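Local coordinates for protein hydrolase, alpha/beta hydrolase FOLD family (Staphylococcus aureus, PDB 2XMZ) that probably catalyses the formation of 2-succinyl-6-hydroxy-2,4-cyclohexadiene-1-carboxylate in menaquinone biosynthesis, with release of pyruvate, at residues 10-15 / 38-43; 18-23 / 46-51; 88-93 / 243-248; 108-113 / 260-265. One frame throughout, in Å; residues are numbered along the deposited sequence. Where two conformers were deposited one is given.

Contact 1: residues 10-15 / 38-43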
# COMPACT_ATOMS: atom_id res chain seq x y z
N GLU A 10 -1.49 -19.77 -5.91
CA GLU A 10 -0.78 -20.89 -5.31
C GLU A 10 0.70 -20.87 -5.69
O GLU A 10 1.04 -20.71 -6.86
CB GLU A 10 -1.39 -22.23 -5.78
CG GLU A 10 -2.46 -22.83 -4.86
CD GLU A 10 -1.89 -23.59 -3.63
OE1 GLU A 10 -1.13 -24.58 -3.80
OE2 GLU A 10 -2.24 -23.20 -2.49
N ALA A 11 1.56 -21.03 -4.69
CA ALA A 11 2.99 -21.25 -4.94
C ALA A 11 3.27 -22.49 -5.81
O ALA A 11 2.54 -23.48 -5.75
CB ALA A 11 3.75 -21.36 -3.62
N ASN A 12 4.34 -22.43 -6.60
CA ASN A 12 4.69 -23.51 -7.49
C ASN A 12 5.19 -24.69 -6.68
O ASN A 12 5.22 -25.81 -7.17
CB ASN A 12 5.72 -23.06 -8.52
CG ASN A 12 5.18 -22.02 -9.48
OD1 ASN A 12 3.95 -21.87 -9.64
ND2 ASN A 12 6.08 -21.29 -10.13
N VAL A 13 5.56 -24.43 -5.43
CA VAL A 13 6.06 -25.46 -4.52
C VAL A 13 5.27 -25.45 -3.20
O VAL A 13 4.53 -24.50 -2.94
CB VAL A 13 7.59 -25.30 -4.27
CG1 VAL A 13 8.37 -25.49 -5.58
CG2 VAL A 13 7.92 -23.96 -3.61
N GLU A 14 5.41 -26.50 -2.40
CA GLU A 14 4.85 -26.50 -1.04
C GLU A 14 5.52 -25.45 -0.19
O GLU A 14 6.75 -25.35 -0.15
CB GLU A 14 5.03 -27.85 -0.33
CG GLU A 14 4.17 -28.98 -0.88
CD GLU A 14 2.67 -28.81 -0.62
OE1 GLU A 14 1.85 -29.42 -1.40
OE2 GLU A 14 2.30 -28.08 0.36
N THR A 15 4.72 -24.67 0.51
CA THR A 15 5.29 -23.67 1.39
C THR A 15 4.27 -23.17 2.40
O THR A 15 3.06 -23.14 2.13
CB THR A 15 5.90 -22.49 0.59
OG1 THR A 15 6.41 -21.52 1.51
CG2 THR A 15 4.86 -21.83 -0.34
N LYS A 38 7.30 -13.72 -9.92
CA LYS A 38 8.61 -13.66 -9.27
C LYS A 38 8.52 -14.22 -7.84
O LYS A 38 9.50 -14.73 -7.32
CB LYS A 38 9.19 -12.24 -9.27
CG LYS A 38 9.05 -11.49 -10.60
CD LYS A 38 10.10 -11.91 -11.63
CE LYS A 38 9.68 -11.47 -13.03
NZ LYS A 38 8.98 -10.15 -13.01
N PHE A 39 7.34 -14.14 -7.23
CA PHE A 39 7.17 -14.65 -5.86
C PHE A 39 6.55 -16.04 -5.75
O PHE A 39 6.95 -16.81 -4.87
CB PHE A 39 6.47 -13.61 -4.96
CG PHE A 39 7.22 -12.30 -4.89
CD1 PHE A 39 8.35 -12.17 -4.09
CD2 PHE A 39 6.84 -11.23 -5.68
CE1 PHE A 39 9.07 -10.99 -4.06
CE2 PHE A 39 7.54 -10.02 -5.64
CZ PHE A 39 8.67 -9.91 -4.83
N THR A 40 5.64 -16.39 -6.65
CA THR A 40 4.98 -17.70 -6.60
C THR A 40 5.95 -18.89 -6.79
O THR A 40 5.63 -20.03 -6.44
CB THR A 40 3.79 -17.81 -7.58
OG1 THR A 40 4.24 -17.49 -8.91
CG2 THR A 40 2.67 -16.83 -7.16
N ASP A 41 7.13 -18.62 -7.33
CA ASP A 41 8.21 -19.60 -7.38
C ASP A 41 8.43 -20.27 -6.01
O ASP A 41 8.69 -21.47 -5.94
CB ASP A 41 9.52 -18.94 -7.84
CG ASP A 41 9.61 -18.76 -9.36
OD1 ASP A 41 8.68 -19.17 -10.11
OD2 ASP A 41 10.64 -18.20 -9.79
N ASN A 42 8.33 -19.47 -4.95
CA ASN A 42 8.63 -19.93 -3.58
C ASN A 42 7.59 -19.53 -2.53
O ASN A 42 7.68 -19.96 -1.38
CB ASN A 42 10.00 -19.38 -3.14
CG ASN A 42 11.16 -19.94 -3.96
OD1 ASN A 42 11.81 -19.20 -4.71
ND2 ASN A 42 11.44 -21.23 -3.81
N TYR A 43 6.63 -18.69 -2.91
CA TYR A 43 5.68 -18.12 -1.94
C TYR A 43 4.26 -18.14 -2.48
O TYR A 43 4.03 -17.89 -3.66
CB TYR A 43 6.10 -16.67 -1.55
CG TYR A 43 7.54 -16.56 -1.09
CD1 TYR A 43 7.88 -16.73 0.25
CD2 TYR A 43 8.58 -16.31 -2.00
CE1 TYR A 43 9.23 -16.67 0.67
CE2 TYR A 43 9.91 -16.23 -1.58
CZ TYR A 43 10.23 -16.41 -0.25
OH TYR A 43 11.55 -16.34 0.14
O HOH W 1 6.24 -18.31 -10.53

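Contact 2: residues 18-23 / 46-51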
# COMPACT_ATOMS: atom_id res chain seq x y z
N VAL A 18 3.02 -17.01 2.96
CA VAL A 18 2.03 -16.31 2.15
C VAL A 18 2.39 -14.83 2.16
O VAL A 18 2.58 -14.24 3.22
CB VAL A 18 0.60 -16.53 2.66
CG1 VAL A 18 -0.42 -15.83 1.74
CG2 VAL A 18 0.29 -18.01 2.72
N LEU A 19 2.53 -14.25 0.97
CA LEU A 19 2.86 -12.84 0.83
C LEU A 19 1.61 -12.10 0.34
O LEU A 19 1.06 -12.44 -0.71
CB LEU A 19 4.04 -12.67 -0.15
CG LEU A 19 4.51 -11.28 -0.57
CD1 LEU A 19 4.94 -10.40 0.60
CD2 LEU A 19 5.65 -11.40 -1.59
N VAL A 20 1.16 -11.12 1.12
CA VAL A 20 -0.11 -10.45 0.91
C VAL A 20 0.18 -9.02 0.48
O VAL A 20 0.80 -8.26 1.23
CB VAL A 20 -0.99 -10.44 2.18
CG1 VAL A 20 -2.33 -9.77 1.92
CG2 VAL A 20 -1.22 -11.90 2.71
N PHE A 21 -0.26 -8.68 -0.74
CA PHE A 21 0.02 -7.36 -1.32
C PHE A 21 -1.17 -6.42 -1.21
O PHE A 21 -2.29 -6.76 -1.66
CB PHE A 21 0.36 -7.46 -2.81
CG PHE A 21 1.73 -7.97 -3.08
CD1 PHE A 21 2.81 -7.11 -3.11
CD2 PHE A 21 1.93 -9.32 -3.34
CE1 PHE A 21 4.10 -7.58 -3.37
CE2 PHE A 21 3.21 -9.80 -3.65
CZ PHE A 21 4.29 -8.94 -3.64
N LEU A 22 -0.91 -5.24 -0.66
CA LEU A 22 -1.86 -4.12 -0.68
C LEU A 22 -1.36 -2.99 -1.58
O LEU A 22 -0.21 -2.59 -1.49
CB LEU A 22 -2.11 -3.58 0.76
CG LEU A 22 -2.54 -4.59 1.83
CD1 LEU A 22 -2.78 -3.88 3.19
CD2 LEU A 22 -3.79 -5.36 1.38
N HIS A 23 -2.25 -2.50 -2.45
CA HIS A 23 -1.90 -1.49 -3.45
C HIS A 23 -2.09 -0.08 -2.88
O HIS A 23 -2.48 0.09 -1.72
CB HIS A 23 -2.83 -1.66 -4.65
CG HIS A 23 -4.28 -1.55 -4.28
ND1 HIS A 23 -4.94 -0.34 -4.22
CD2 HIS A 23 -5.17 -2.48 -3.86
CE1 HIS A 23 -6.18 -0.53 -3.81
NE2 HIS A 23 -6.35 -1.82 -3.58
N ILE A 46 -1.15 -13.46 -2.20
CA ILE A 46 -2.49 -12.91 -2.18
C ILE A 46 -2.42 -11.43 -2.55
O ILE A 46 -1.54 -10.70 -2.09
CB ILE A 46 -3.15 -13.03 -0.78
CG1 ILE A 46 -3.35 -14.50 -0.41
CG2 ILE A 46 -4.51 -12.29 -0.75
CD1 ILE A 46 -3.72 -14.70 1.06
N THR A 47 -3.34 -11.00 -3.39
CA THR A 47 -3.50 -9.58 -3.62
C THR A 47 -4.88 -9.25 -3.13
O THR A 47 -5.80 -10.07 -3.30
CB THR A 47 -3.34 -9.22 -5.10
OG1 THR A 47 -4.31 -9.91 -5.88
CG2 THR A 47 -1.91 -9.53 -5.61
N ILE A 48 -5.02 -8.07 -2.54
CA ILE A 48 -6.30 -7.59 -2.03
C ILE A 48 -6.54 -6.18 -2.57
O ILE A 48 -5.68 -5.29 -2.47
CB ILE A 48 -6.33 -7.56 -0.49
CG1 ILE A 48 -5.98 -8.94 0.10
CG2 ILE A 48 -7.71 -7.09 0.02
CD1 ILE A 48 -5.74 -8.90 1.65
N ASP A 49 -7.71 -6.00 -3.16
CA ASP A 49 -8.22 -4.70 -3.53
C ASP A 49 -8.87 -4.05 -2.31
O ASP A 49 -9.77 -4.63 -1.71
CB ASP A 49 -9.23 -4.83 -4.66
CG ASP A 49 -8.57 -5.04 -6.01
OD1 ASP A 49 -7.34 -4.87 -6.09
OD2 ASP A 49 -9.28 -5.39 -6.97
N LEU A 50 -8.42 -2.86 -1.96
CA LEU A 50 -8.91 -2.16 -0.78
C LEU A 50 -10.24 -1.47 -1.12
O LEU A 50 -10.60 -1.32 -2.31
CB LEU A 50 -7.83 -1.18 -0.26
CG LEU A 50 -6.59 -1.90 0.33
CD1 LEU A 50 -5.35 -1.00 0.41
CD2 LEU A 50 -6.93 -2.51 1.71
N PRO A 51 -11.00 -1.07 -0.07
CA PRO A 51 -12.33 -0.50 -0.29
C PRO A 51 -12.33 0.61 -1.35
O PRO A 51 -11.49 1.55 -1.31
CB PRO A 51 -12.67 0.08 1.08
CG PRO A 51 -11.98 -0.87 2.04
CD PRO A 51 -10.67 -1.17 1.37
O HOH W 2 -3.08 -5.20 -3.96

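Contact 3: residues 88-93 / 243-248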
# COMPACT_ATOMS: atom_id res chain seq x y z
N PHE A 88 2.42 -6.87 2.95
CA PHE A 88 3.09 -5.83 2.21
C PHE A 88 2.08 -4.74 1.89
O PHE A 88 0.98 -5.02 1.40
CB PHE A 88 3.67 -6.39 0.90
CG PHE A 88 4.22 -5.31 -0.02
CD1 PHE A 88 3.36 -4.57 -0.84
CD2 PHE A 88 5.58 -5.04 -0.06
CE1 PHE A 88 3.86 -3.54 -1.66
CE2 PHE A 88 6.09 -4.02 -0.89
CZ PHE A 88 5.21 -3.28 -1.69
N GLY A 89 2.46 -3.50 2.15
CA GLY A 89 1.65 -2.37 1.71
C GLY A 89 2.46 -1.24 1.09
O GLY A 89 3.51 -0.85 1.62
N TYR A 90 1.97 -0.76 -0.06
CA TYR A 90 2.56 0.37 -0.76
C TYR A 90 1.69 1.59 -0.55
O TYR A 90 0.51 1.56 -0.85
CB TYR A 90 2.67 0.09 -2.28
CG TYR A 90 2.74 1.35 -3.11
CD1 TYR A 90 3.90 2.14 -3.14
CD2 TYR A 90 1.65 1.75 -3.90
CE1 TYR A 90 3.96 3.31 -3.90
CE2 TYR A 90 1.69 2.94 -4.68
CZ TYR A 90 2.85 3.70 -4.68
OH TYR A 90 2.92 4.84 -5.43
N SER A 91 2.32 2.67 -0.07
CA SER A 91 1.71 3.99 0.03
C SER A 91 0.41 3.87 0.81
O SER A 91 0.44 3.43 1.95
CB SER A 91 1.49 4.61 -1.37
OG SER A 91 1.41 6.02 -1.28
N MET A 92 -0.74 4.18 0.20
CA MET A 92 -2.04 3.99 0.92
C MET A 92 -2.18 2.61 1.55
O MET A 92 -2.63 2.50 2.69
CB MET A 92 -3.24 4.25 -0.01
CG MET A 92 -4.63 3.88 0.60
SD MET A 92 -5.94 4.10 -0.62
CE MET A 92 -5.92 2.50 -1.41
N GLY A 93 -1.84 1.57 0.79
CA GLY A 93 -1.86 0.21 1.31
C GLY A 93 -0.87 -0.06 2.44
O GLY A 93 -1.09 -0.97 3.25
N THR A 243 14.87 6.05 -7.96
CA THR A 243 13.42 5.86 -8.06
C THR A 243 12.67 6.87 -7.21
O THR A 243 13.19 7.37 -6.22
CB THR A 243 12.94 4.44 -7.64
OG1 THR A 243 13.41 4.14 -6.32
CG2 THR A 243 13.43 3.38 -8.61
N GLY A 244 11.42 7.14 -7.59
CA GLY A 244 10.53 7.96 -6.79
C GLY A 244 9.60 7.13 -5.92
O GLY A 244 10.01 6.12 -5.31
N HIS A 245 8.36 7.56 -5.86
CA HIS A 245 7.41 7.01 -4.90
C HIS A 245 7.04 5.55 -5.19
O HIS A 245 7.08 4.70 -4.29
CB HIS A 245 6.16 7.88 -4.89
CG HIS A 245 5.29 7.67 -3.69
ND1 HIS A 245 5.69 8.04 -2.42
CD2 HIS A 245 4.04 7.17 -3.57
CE1 HIS A 245 4.72 7.75 -1.57
NE2 HIS A 245 3.70 7.24 -2.24
N THR A 246 6.70 5.27 -6.45
CA THR A 246 6.24 3.92 -6.82
C THR A 246 7.43 3.08 -7.30
O THR A 246 7.57 2.80 -8.50
CB THR A 246 5.14 3.96 -7.89
OG1 THR A 246 4.26 5.06 -7.64
CG2 THR A 246 4.34 2.66 -7.89
N ILE A 247 8.26 2.70 -6.35
CA ILE A 247 9.46 1.91 -6.61
C ILE A 247 9.14 0.62 -7.37
O ILE A 247 9.82 0.30 -8.34
CB ILE A 247 10.17 1.49 -5.31
CG1 ILE A 247 10.35 2.67 -4.35
CG2 ILE A 247 11.54 0.85 -5.66
CD1 ILE A 247 10.69 2.22 -2.92
N HIS A 248 8.09 -0.10 -6.96
CA HIS A 248 7.79 -1.41 -7.58
C HIS A 248 7.49 -1.31 -9.07
O HIS A 248 7.48 -2.32 -9.79
CB HIS A 248 6.70 -2.18 -6.80
CG HIS A 248 5.32 -1.59 -6.86
ND1 HIS A 248 4.78 -0.86 -5.84
CD2 HIS A 248 4.35 -1.70 -7.80
CE1 HIS A 248 3.55 -0.48 -6.16
NE2 HIS A 248 3.26 -1.00 -7.35

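Contact 4: residues 108-113 / 260-265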
# COMPACT_ATOMS: atom_id res chain seq x y z
N ILE A 108 0.57 -11.26 11.95
CA ILE A 108 1.41 -11.40 10.78
C ILE A 108 2.81 -11.88 11.20
O ILE A 108 3.19 -11.76 12.37
CB ILE A 108 1.43 -10.10 9.97
CG1 ILE A 108 2.08 -8.93 10.74
CG2 ILE A 108 -0.02 -9.74 9.49
CD1 ILE A 108 2.37 -7.74 9.80
N SER A 109 3.54 -12.44 10.25
CA SER A 109 4.88 -12.93 10.50
C SER A 109 5.92 -11.86 10.21
O SER A 109 6.85 -11.70 10.99
CB SER A 109 5.14 -14.16 9.66
OG SER A 109 4.62 -15.29 10.33
N ASN A 110 5.73 -11.14 9.11
CA ASN A 110 6.65 -10.07 8.66
C ASN A 110 5.85 -8.91 8.09
O ASN A 110 4.68 -9.07 7.68
CB ASN A 110 7.60 -10.55 7.55
CG ASN A 110 8.40 -11.78 7.93
OD1 ASN A 110 9.36 -11.70 8.71
ND2 ASN A 110 8.05 -12.91 7.36
N LEU A 111 6.50 -7.75 8.01
CA LEU A 111 5.85 -6.56 7.49
C LEU A 111 6.71 -5.90 6.43
O LEU A 111 7.91 -5.77 6.60
CB LEU A 111 5.54 -5.59 8.63
CG LEU A 111 4.78 -4.31 8.28
CD1 LEU A 111 3.32 -4.60 7.75
CD2 LEU A 111 4.76 -3.39 9.48
N ILE A 112 6.10 -5.51 5.32
CA ILE A 112 6.86 -4.78 4.29
C ILE A 112 6.10 -3.53 3.91
O ILE A 112 4.90 -3.56 3.62
CB ILE A 112 7.21 -5.61 3.01
CG1 ILE A 112 7.96 -6.88 3.39
CG2 ILE A 112 8.11 -4.77 2.11
CD1 ILE A 112 8.10 -7.93 2.22
N LEU A 113 6.84 -2.42 3.92
CA LEU A 113 6.28 -1.11 3.69
C LEU A 113 7.04 -0.43 2.56
O LEU A 113 8.27 -0.27 2.63
CB LEU A 113 6.43 -0.28 4.98
CG LEU A 113 5.82 -0.94 6.24
CD1 LEU A 113 6.14 -0.09 7.45
CD2 LEU A 113 4.31 -1.10 6.10
N LEU A 260 12.52 -10.58 -2.01
CA LEU A 260 12.94 -11.97 -1.97
C LEU A 260 14.06 -12.19 -0.96
O LEU A 260 14.04 -13.17 -0.23
CB LEU A 260 13.38 -12.44 -3.36
CG LEU A 260 12.29 -12.63 -4.43
CD1 LEU A 260 12.94 -12.78 -5.82
CD2 LEU A 260 11.40 -13.83 -4.14
N GLY A 261 15.01 -11.25 -0.89
CA GLY A 261 16.15 -11.34 0.02
C GLY A 261 15.74 -11.19 1.47
O GLY A 261 16.27 -11.89 2.35
N PHE A 262 14.81 -10.27 1.73
CA PHE A 262 14.21 -10.10 3.06
C PHE A 262 13.47 -11.37 3.43
O PHE A 262 13.77 -11.99 4.45
CB PHE A 262 13.24 -8.90 3.05
CG PHE A 262 12.38 -8.77 4.31
CD1 PHE A 262 12.94 -8.33 5.52
CD2 PHE A 262 11.02 -9.06 4.27
CE1 PHE A 262 12.13 -8.18 6.68
CE2 PHE A 262 10.20 -8.92 5.42
CZ PHE A 262 10.76 -8.47 6.62
N LEU A 263 12.54 -11.78 2.57
CA LEU A 263 11.82 -13.04 2.75
C LEU A 263 12.76 -14.23 2.96
O LEU A 263 12.48 -15.09 3.78
CB LEU A 263 10.85 -13.32 1.60
CG LEU A 263 9.69 -12.34 1.36
CD1 LEU A 263 8.91 -12.72 0.12
CD2 LEU A 263 8.74 -12.22 2.57
N LYS A 264 13.87 -14.27 2.22
CA LYS A 264 14.90 -15.31 2.37
C LYS A 264 15.46 -15.28 3.80
O LYS A 264 15.49 -16.32 4.48
CB LYS A 264 16.06 -15.09 1.37
CG LYS A 264 16.54 -16.32 0.57
CD LYS A 264 16.89 -17.51 1.43
CE LYS A 264 17.43 -18.68 0.60
NZ LYS A 264 18.78 -18.40 0.01
N GLU A 265 15.86 -14.09 4.26
CA GLU A 265 16.46 -13.89 5.58
C GLU A 265 15.54 -14.26 6.73
O GLU A 265 15.99 -14.72 7.77
CB GLU A 265 16.93 -12.45 5.75
CG GLU A 265 18.17 -12.12 4.96
CD GLU A 265 18.35 -10.63 4.73
OE1 GLU A 265 17.40 -9.86 4.97
OE2 GLU A 265 19.45 -10.25 4.29

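Contact 1: residues 10-15 / 38-43
The carbonyl oxygen of T40 is approached twice from the loop carrying residues 10-15: N12 N donates a hydrogen bond to T40 O at 2.7 Å, nearly straight at 168°, and the CA-H of A11 makes a bent contact with the same T40 O, with A11 CA 3.3 Å from it. The contact pins the connection between strands 6-9 and 17-22 of this alpha/beta hydrolase fold against the turn that leads from helix 36-40 into strand 44-48. That turn is itself tightened by F39 O, which accepts from the amides of both N42 and Y43. A small residue suits position 11, where the methyl A11 CB lies 3.5 Å from Y43 C, against backbone rather than side chain. Further out, N12 and D41 run side by side in the same direction, their amide and carboxylate planes 49° apart. Although the D41 side chain starts away from the loop, its chi1 of -81° sets CG anti to the carbonyl carbon, and its end comes back toward N12. A water joins the three polar groups: T40 OG1 donates to it over 2.7 Å, D41 OD1 accepts from it at 2.6 Å, and N12 ND2 adds a weak bond. T15 OG1 is engaged by Q17 N. The branch V13 CG2 rests 3.5 Å from D41 O.

Contact 2: residues 18-23 / 46-51
Strands 18-22 and 46-48 run parallel as sheet neighbours, inclined by 22°, with V20 beside I46 and F21 beside T47. I46 is gripped through both backbone polar groups: its N donates to L19 O, and its O accepts from F21 N at 2.7 Å, while I48 N reaches F21 O over a longer 3.2 Å. This pairing belongs to the beta-alpha-beta unit of strand 17-22, helix 36-40 and strand 44-48. Branched residues fill one face. I46 CD1 lies 3.6 Å from V18 CG1 and also reaches V20 CG2. The other branch of V20, CG1, is anti to the backbone nitrogen, which sends it forward and across to I48 CD1, 3.5 Å away. L22 lies alongside I48, its CD2 3.8 Å from I48 CB; helix 66-77 covers this face through I76 and L77. On the other face, F21 CB meets the methyl of T47. At the ends of the strands the chains begin to part, and a water donates to both F21 O and I48 O. H23 then reaches across: its CG sits between backbone N and carbonyl carbon (chi1 58°), and L50 N donates to H23 NE2 at 2.8 Å, with the donor 16° out of the ring plane. L50 CD1 lies over one ring face, toward the rim. D49, whose carboxylate is held by S29 and E55 N, stands nearby. Because NE2 accepts a backbone N-H, it is not the protonated nitrogen in this bond, and the imidazole links the two loop ends.

Contact 3: residues 88-93 / 243-248
S91 OG and H245 NE2 are hydrogen-bonded at 2.8 Å, the hydroxyl lying at the edge of the imidazole and in its plane. S91 sits on the sharp turn between strand 84-90 and helix 92-103 with a strained backbone of positive phi (54°), as in a nucleophile elbow; the G89-x-S91-x-G93 pattern lets the chain turn closely there. Because H245 ND1 is bonded to D218, the geometry is consistent with a Ser-His-Asp triad. Swinging OG anti to the backbone nitrogen (chi1 -157°) aims the serine at the histidine. The backbone of the turn, for its part, sets S91 CB 3.5 Å above the centre of the Y90 ring. The opposite face of that ring receives the edge of H248 in a T-shaped stack, with planes at 89° and H248 CE1 3.6 Å from Y90 CG. H248 also shows T246 CG2 one of its faces. At the far end of the tyrosine, Y90 OH shares a short hydrogen bond of 2.6 Å with T246 OG1, and its ring edge meets H245 O. Tyrosine suits this place, offering two faces to packing and a hydroxyl to the inverse gamma turn centred on T246. H248 is tied by ND1 to E114 and by NE2 to T31. The cluster thus lies at the carboxyl end of strand 84-90, between the start of helix 92-103 and the start of helix 247-250, next to strand 110-114.

Contact 4: residues 108-113 / 260-265
With chi1 at 171°, F262 holds its ring anti to the backbone nitrogen and reaches out from helix 252-266 to N110 and I112, while I112, with CG1 anti to its carbonyl carbon, extends its longer branch to meet the ring. Both strand residues slide past the phenylalanine in the opposite direction. I112 CG1 lies 3.6 Å from F262 CE2, and its CD1 sits 3.7 Å from F262 CD2, so the branch follows the CD2-CE2 bond of the ring. N110 contributes its aliphatic carbon: CB is 3.7 Å from F262 CE2. Its amide plane is turned 76° from the ring, and ND2 is hydrogen-bonded to T86 OG1 on the adjoining strand, which satisfies a polar group in a buried place. L263 makes a looser contact, its CD2 4.4 Å from I112 CD1. No hydrogen bond crosses between the segments; a flat, bulky phenylalanine suits the span between axes 10.5 Å apart. L211 of strand 210-215 also touches F262. Here the strand and helix run nearly antiparallel, at 164°, as a C-terminal helix does when it packs on the central sheet of an alpha/beta hydrolase.

From the N terminus, residues 10-15 open contact 1 and strand residues 18-23 open contact 2; they close in the same order, at 38-43 and 46-51, so the two loops cross, and helix 36-40 lies in the chain they share. Both are complete before contact 3 opens at 88-93. Contact 4 opens next at 108-113, and the long excursion returns first to 243-248 and then to 260-265, so contacts 3 and 4 cross too. Strand 84-90 lies between strands 17-22 and 110-114, joining contacts 2, 3 and 4 in one sheet. F39 packs on both L19 and L260, bringing helix 36-40 of contact 1 against the sheet and the last helix.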